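Local structure of carbohydrate binding protein, putative, CPB33A (Cellvibrio japonicus, 5FJQ) at residues A[51-56]-A[102-107]; A[8-13]-A[71-76]. The protein is a lytic polysaccharide monooxygenase, represented here by its copper-binding domain, that matters for efficient use of chitin by this bacterium. One frame throughout, in Å; residues are numbered along the deposited sequence.

Interaction 1. Residues A[51-56]-A[102-107]; sequences DNHDYY and TKYFRY
Asp51, His53, Tyr104 and Arg106 join the start of the short helix 53-56 to strand 102-109 by their polar ends. The hydrogen bonds centre on the Tyr104 hydroxyl. It donates to Asp51 OD1, with OH and OD1 2.4 Å apart. That distance is very short, so its exact value is doubtful. The same OH accepts from His53 NE2 at 2.8 Å, with an angle of 148° at the hydrogen. The hydroxyl lies at the edge of the imidazole, tilted 19° from its plane. The His53 and Tyr104 side chains approach each other from opposite directions, while Asp51 crosses the tyrosine at about a right angle. The other ring nitrogen, His53 ND1, is hydrogen-bonded to Tyr172 OH, so the imidazole is held at both nitrogens. The backbone of 51-56 is held too, as Asp51 N donates to Gln160 OE1.

A salt bridge adds to this. Arg106 NH1 lies 3.1 Å from Asp51 OD1, and the hydrogen bond within the bridge is weak, bent to 123°. The main polar partner of Arg106 is Asp130, reached through NE. Asp51 OD1 therefore serves both Tyr104 and Arg106. The nearby arginine probably favours the charged carboxylate.

Arg106 also covers one face of the Tyr104 ring. Its chain is extended from CG to NE, which puts Arg106 NE 3.5 Å above the plane of the Tyr104 ring. The guanidinium reaches over the ring toward the hydroxyl end, and this is how NH1 also comes near Asp51 OD1.

Lys103 and Tyr104, both facing Gln160 of strand 152-161, form a classic beta bulge in a strand of the beta-sandwich core of this E-set domain.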
loop_
_atom_site.group_PDB
_atom_site.type_symbol
_atom_site.label_atom_id
_atom_site.label_comp_id
_atom_site.label_asym_id
_atom_site.label_seq_id
_atom_site.Cartn_x
_atom_site.Cartn_y
_atom_site.Cartn_z
ATOM N N ASP A 51 -15.862 -2.162 -3.574
ATOM C CA ASP A 51 -15.700 -0.733 -3.264
ATOM C C ASP A 51 -16.175 -0.342 -1.816
ATOM O O ASP A 51 -16.808 0.700 -1.584
ATOM C CB ASP A 51 -16.431 0.017 -4.392
ATOM C CG ASP A 51 -16.270 1.498 -4.311
ATOM O OD1 ASP A 51 -15.147 1.965 -4.058
ATOM O OD2 ASP A 51 -17.305 2.155 -4.454
ATOM N N ASN A 52 -15.985 -1.287 -0.866
ATOM C CA ASN A 52 -16.423 -1.095 0.512
ATOM C C ASN A 52 -15.346 -1.625 1.448
ATOM O O ASN A 52 -15.596 -2.460 2.336
ATOM C CB ASN A 52 -17.745 -1.803 0.750
ATOM C CG ASN A 52 -17.764 -3.207 0.181
ATOM O OD1 ASN A 52 -16.730 -3.701 -0.355
ATOM N ND2 ASN A 52 -18.929 -3.848 0.246
ATOM N N HIS A 53 -14.123 -1.194 1.167
ATOM C CA HIS A 53 -12.912 -1.701 1.809
ATOM C C HIS A 53 -12.906 -1.506 3.295
ATOM O O HIS A 53 -12.317 -2.305 4.035
ATOM C CB HIS A 53 -11.680 -0.961 1.244
ATOM C CG HIS A 53 -11.712 -0.780 -0.219
ATOM N ND1 HIS A 53 -11.436 -1.805 -1.099
ATOM C CD2 HIS A 53 -11.952 0.320 -0.975
ATOM C CE1 HIS A 53 -11.548 -1.352 -2.333
ATOM N NE2 HIS A 53 -11.827 -0.062 -2.288
ATOM N N ASP A 54 -13.549 -0.444 3.765
ATOM C CA ASP A 54 -13.529 -0.188 5.207
ATOM C C ASP A 54 -14.379 -1.142 6.018
ATOM O O ASP A 54 -14.177 -1.243 7.213
ATOM C CB ASP A 54 -13.900 1.248 5.590
ATOM C CG ASP A 54 -15.293 1.619 5.147
ATOM O OD1 ASP A 54 -15.891 0.919 4.292
ATOM O OD2 ASP A 54 -15.801 2.631 5.646
ATOM N N TYR A 55 -15.351 -1.799 5.396
ATOM C CA TYR A 55 -16.092 -2.853 6.077
ATOM C C TYR A 55 -15.191 -4.050 6.454
ATOM O O TYR A 55 -15.269 -4.583 7.579
ATOM C CB TYR A 55 -17.344 -3.320 5.265
ATOM C CG TYR A 55 -18.032 -4.470 5.967
ATOM C CD1 TYR A 55 -18.912 -4.196 7.042
ATOM C CD2 TYR A 55 -17.861 -5.797 5.573
ATOM C CE1 TYR A 55 -19.553 -5.222 7.724
ATOM C CE2 TYR A 55 -18.465 -6.858 6.307
ATOM C CZ TYR A 55 -19.361 -6.542 7.362
ATOM O OH TYR A 55 -20.051 -7.524 8.176
ATOM N N TYR A 56 -14.348 -4.474 5.505
ATOM C CA TYR A 56 -13.526 -5.656 5.628
ATOM C C TYR A 56 -12.205 -5.411 6.389
ATOM O O TYR A 56 -11.736 -6.333 7.088
ATOM C CB TYR A 56 -13.223 -6.245 4.229
ATOM C CG TYR A 56 -14.472 -6.766 3.571
ATOM C CD1 TYR A 56 -14.975 -8.026 3.905
ATOM C CD2 TYR A 56 -15.197 -5.980 2.678
ATOM C CE1 TYR A 56 -16.117 -8.500 3.321
ATOM C CE2 TYR A 56 -16.367 -6.460 2.076
ATOM C CZ TYR A 56 -16.813 -7.710 2.409
ATOM O OH TYR A 56 -18.011 -8.196 1.877
ATOM N N THR A 102 -10.234 -4.524 -13.932
ATOM C CA THR A 102 -10.038 -3.502 -12.864
ATOM C C THR A 102 -11.191 -2.506 -12.903
ATOM O O THR A 102 -11.485 -1.923 -13.962
ATOM C CB THR A 102 -8.703 -2.739 -13.081
ATOM O OG1 THR A 102 -7.625 -3.676 -12.932
ATOM C CG2 THR A 102 -8.508 -1.611 -12.091
ATOM N N LYS A 103 -11.812 -2.305 -11.743
ATOM C CA LYS A 103 -12.746 -1.198 -11.518
ATOM C C LYS A 103 -11.930 0.086 -11.334
ATOM O O LYS A 103 -12.246 1.157 -11.922
ATOM C CB LYS A 103 -13.631 -1.499 -10.315
ATOM C CG LYS A 103 -14.810 -0.553 -10.179
ATOM C CD LYS A 103 -15.814 -0.748 -11.297
ATOM C CE LYS A 103 -17.029 -1.523 -10.822
ATOM N NZ LYS A 103 -17.848 -2.006 -11.967
ATOM N N TYR A 104 -10.840 -0.009 -10.577
ATOM C CA TYR A 104 -9.914 1.135 -10.376
ATOM C C TYR A 104 -8.635 0.830 -9.614
ATOM O O TYR A 104 -8.570 -0.127 -8.790
ATOM C CB TYR A 104 -10.620 2.285 -9.627
ATOM C CG TYR A 104 -11.225 1.913 -8.301
ATOM C CD1 TYR A 104 -10.418 1.716 -7.157
ATOM C CD2 TYR A 104 -12.595 1.848 -8.157
ATOM C CE1 TYR A 104 -10.980 1.432 -5.928
ATOM C CE2 TYR A 104 -13.181 1.565 -6.934
ATOM C CZ TYR A 104 -12.373 1.341 -5.822
ATOM O OH TYR A 104 -12.970 1.022 -4.652
ATOM N N PHE A 105 -7.623 1.650 -9.837
ATOM C CA PHE A 105 -6.534 1.770 -8.842
ATOM C C PHE A 105 -6.714 3.135 -8.230
ATOM O O PHE A 105 -6.716 4.193 -8.978
ATOM C CB PHE A 105 -5.111 1.675 -9.468
ATOM C CG PHE A 105 -4.775 0.290 -10.023
ATOM C CD1 PHE A 105 -5.208 -0.091 -11.292
ATOM C CD2 PHE A 105 -4.107 -0.658 -9.236
ATOM C CE1 PHE A 105 -4.932 -1.375 -11.827
ATOM C CE2 PHE A 105 -3.833 -1.928 -9.757
ATOM C CZ PHE A 105 -4.269 -2.301 -11.031
ATOM N N ARG A 106 -6.748 3.175 -6.902
ATOM C CA ARG A 106 -6.811 4.446 -6.212
ATOM C C ARG A 106 -5.647 4.678 -5.273
ATOM O O ARG A 106 -5.143 3.737 -4.624
ATOM C CB ARG A 106 -8.109 4.579 -5.361
ATOM C CG ARG A 106 -9.324 4.860 -6.194
ATOM C CD ARG A 106 -10.568 4.879 -5.311
ATOM N NE ARG A 106 -11.713 5.076 -6.201
ATOM C CZ ARG A 106 -12.991 4.848 -5.876
ATOM N NH1 ARG A 106 -13.289 4.339 -4.703
ATOM N NH2 ARG A 106 -13.962 5.039 -6.769
ATOM N N TYR A 107 -5.238 5.950 -5.216
ATOM C CA TYR A 107 -4.272 6.358 -4.231
ATOM C C TYR A 107 -4.793 7.380 -3.254
ATOM O O TYR A 107 -5.469 8.384 -3.659
ATOM C CB TYR A 107 -3.025 6.923 -4.904
ATOM C CG TYR A 107 -2.380 5.909 -5.818
ATOM C CD1 TYR A 107 -3.042 5.469 -6.968
ATOM C CD2 TYR A 107 -1.146 5.365 -5.513
ATOM C CE1 TYR A 107 -2.446 4.559 -7.843
ATOM C CE2 TYR A 107 -0.515 4.466 -6.383
ATOM C CZ TYR A 107 -1.204 4.023 -7.486
ATOM O OH TYR A 107 -0.624 3.125 -8.282
#

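Interaction 2. Residues A[8-13]-A[71-76]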
loop_
_atom_site.group_PDB
_atom_site.type_symbol
_atom_site.label_atom_id
_atom_site.label_comp_id
_atom_site.label_asym_id
_atom_site.label_seq_id
_atom_site.Cartn_x
_atom_site.Cartn_y
_atom_site.Cartn_z
ATOM N N LYS A 8 8.847 1.590 -4.046
ATOM C CA LYS A 8 8.663 0.290 -3.369
ATOM C C LYS A 8 7.715 0.475 -2.198
ATOM O O LYS A 8 7.899 1.380 -1.348
ATOM C CB LYS A 8 9.985 -0.262 -2.904
ATOM C CG LYS A 8 11.026 -0.403 -3.997
ATOM C CD LYS A 8 12.361 -0.894 -3.425
ATOM C CE LYS A 8 13.423 -1.188 -4.509
ATOM N NZ LYS A 8 13.031 -2.440 -5.265
ATOM N N SER A 9 6.693 -0.368 -2.160
ATOM C CA SER A 9 5.712 -0.360 -1.087
ATOM C C SER A 9 6.446 -0.917 0.111
ATOM O O SER A 9 7.560 -1.451 -0.022
ATOM C CB SER A 9 4.533 -1.278 -1.379
ATOM O OG SER A 9 4.939 -2.669 -1.415
ATOM N N ARG A 10 5.832 -0.726 1.258
ATOM C CA ARG A 10 6.379 -1.142 2.549
ATOM C C ARG A 10 6.643 -2.666 2.598
ATOM O O ARG A 10 7.670 -3.074 3.160
ATOM C CB ARG A 10 5.389 -0.773 3.662
ATOM C CG ARG A 10 6.039 -0.776 5.032
ATOM C CD ARG A 10 5.088 -0.287 6.072
ATOM N NE ARG A 10 4.794 1.130 6.002
ATOM C CZ ARG A 10 3.897 1.674 6.856
ATOM N NH1 ARG A 10 3.285 0.907 7.772
ATOM N NH2 ARG A 10 3.635 2.969 6.837
ATOM N N VAL A 11 5.719 -3.484 2.029
ATOM C CA VAL A 11 5.915 -4.960 2.003
ATOM C C VAL A 11 7.174 -5.243 1.098
ATOM O O VAL A 11 7.945 -6.160 1.350
ATOM C CB VAL A 11 4.662 -5.810 1.524
ATOM C CG1 VAL A 11 3.491 -5.629 2.491
ATOM C CG2 VAL A 11 4.220 -5.478 0.066
ATOM N N ILE A 12 7.448 -4.361 0.143
ATOM C CA ILE A 12 8.619 -4.610 -0.810
ATOM C C ILE A 12 9.964 -4.075 -0.243
ATOM O O ILE A 12 11.097 -4.633 -0.469
ATOM C CB ILE A 12 8.434 -3.916 -2.217
ATOM C CG1 ILE A 12 7.250 -4.512 -3.019
ATOM C CG2 ILE A 12 9.757 -3.996 -3.046
ATOM C CD1 ILE A 12 7.276 -5.997 -3.247
ATOM N N GLN A 13 9.872 -2.920 0.388
ATOM C CA GLN A 13 10.997 -2.383 1.142
ATOM C C GLN A 13 11.466 -3.423 2.164
ATOM O O GLN A 13 12.643 -3.809 2.236
ATOM C CB GLN A 13 10.587 -1.080 1.816
ATOM C CG GLN A 13 10.449 0.120 0.836
ATOM C CD GLN A 13 11.778 0.578 0.310
ATOM O OE1 GLN A 13 12.770 -0.113 0.490
ATOM N NE2 GLN A 13 11.821 1.764 -0.367
ATOM N N PHE A 71 0.964 -8.242 9.929
ATOM C CA PHE A 71 0.692 -7.327 11.050
ATOM C C PHE A 71 1.906 -6.418 11.395
ATOM O O PHE A 71 1.735 -5.366 11.961
ATOM C CB PHE A 71 0.253 -8.121 12.266
ATOM C CG PHE A 71 -1.228 -8.459 12.296
ATOM C CD1 PHE A 71 -2.091 -8.144 11.208
ATOM C CD2 PHE A 71 -1.751 -9.166 13.389
ATOM C CE1 PHE A 71 -3.451 -8.476 11.240
ATOM C CE2 PHE A 71 -3.109 -9.502 13.429
ATOM C CZ PHE A 71 -3.954 -9.156 12.346
ATOM N N GLY A 72 3.123 -6.807 10.968
ATOM C CA GLY A 72 4.340 -6.046 11.197
ATOM C C GLY A 72 4.244 -4.745 10.367
ATOM O O GLY A 72 4.697 -3.688 10.795
ATOM N N MET A 73 3.552 -4.863 9.230
ATOM C CA MET A 73 3.247 -3.745 8.319
ATOM C C MET A 73 2.346 -2.675 8.905
ATOM O O MET A 73 2.326 -1.539 8.362
ATOM C CB MET A 73 2.713 -4.233 6.940
ATOM C CG MET A 73 3.662 -5.176 6.178
ATOM S SD MET A 73 5.210 -4.372 5.722
ATOM C CE MET A 73 6.251 -4.863 7.086
ATOM N N ASP A 74 1.693 -2.994 10.041
ATOM C CA ASP A 74 0.726 -2.105 10.643
ATOM C C ASP A 74 1.317 -1.174 11.676
ATOM O O ASP A 74 0.566 -0.367 12.303
ATOM C CB ASP A 74 -0.392 -2.917 11.234
ATOM C CG ASP A 74 -1.308 -3.541 10.159
ATOM O OD1 ASP A 74 -1.565 -2.890 9.128
ATOM O OD2 ASP A 74 -1.797 -4.669 10.318
ATOM N N LEU A 75 2.620 -1.315 11.915
ATOM C CA LEU A 75 3.299 -0.560 13.024
ATOM C C LEU A 75 3.452 0.924 12.636
ATOM O O LEU A 75 3.847 1.176 11.522
ATOM C CB LEU A 75 4.679 -1.177 13.282
ATOM C CG LEU A 75 4.606 -2.605 13.860
ATOM C CD1 LEU A 75 5.975 -3.200 14.118
ATOM C CD2 LEU A 75 3.741 -2.702 15.083
ATOM N N ALA A 76 3.128 1.868 13.537
ATOM C CA ALA A 76 3.421 3.314 13.375
ATOM C C ALA A 76 4.919 3.608 13.609
ATOM O O ALA A 76 5.431 3.442 14.696
ATOM C CB ALA A 76 2.562 4.107 14.364
HETATM O O HOH W 1 1.800 2.541 9.763
#
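Arg10 presents the edge of its guanidinium to the backbone of 71-76. Met73 O and a water lie at that edge, near the plane. Trp80 adds a cation-pi contact with Arg10, and NH2 forms a salt bridge with Asp176, the stronger polar partner of this side chain. Through Asp176 and a backbone bond to Cys174, Arg10 ties the helix start and the 71-76 loop to strand 169-178 of the beta-sandwich. The arginine starts from the first turn of helix 10-17. Ser9 is the N-cap of that helix, and its OG accepts a weak bond from Ile12 N at 3.4 Å. The opposing residues 71-74 form a 3-10 segment.

Arg10 NH1 donates to Met73 O at 2.7 Å, but the bond is bent to 129° and weak. The arginine chain bends at chi3 (-71°) on its way to the carbonyl. Several partners thus fix the rotation of the buried guanidinium, and its charge is answered by Asp176.

Below the polar end, aliphatic parts meet sulfur. Arg10 and Met73 slide past each other in opposite directions, with Arg10 CG 3.8 Å from Met73 SD. Met73 folds back at chi2 (-64°), which keeps its sulfur beside the first helical turn. Val11 crosses the methionine at about a right angle and sets CG1 3.7 Å from Met73 CG. Met73 also touches Ala30, so helix 25-33 joins the same packing.

A water completes the link to the end of the segment. It accepts from Arg10 NH1 and donates to Leu75 O, each at 3.0 Å.

Interaction 2 is the buried contact, whereas interaction 1 is only partly buried and has exposed Asp51 at its border. They lie on opposite sides of the chain's centre, with nearest atoms about 9 Å apart, and do not touch. Interaction 1 ties a short helix to a strand of the beta core through side-chain ends alone. Interaction 2 joins a helix to a 3-10 segment, with an arginine that meets one backbone carbonyl directly and a second through a water, over an apolar layer. Both use an arginine whose main acidic partner lies elsewhere. Strand 169-178 borders both, through Tyr172 for 51-56 and Asp176 for 8-13. Neither contact includes a copper ligand.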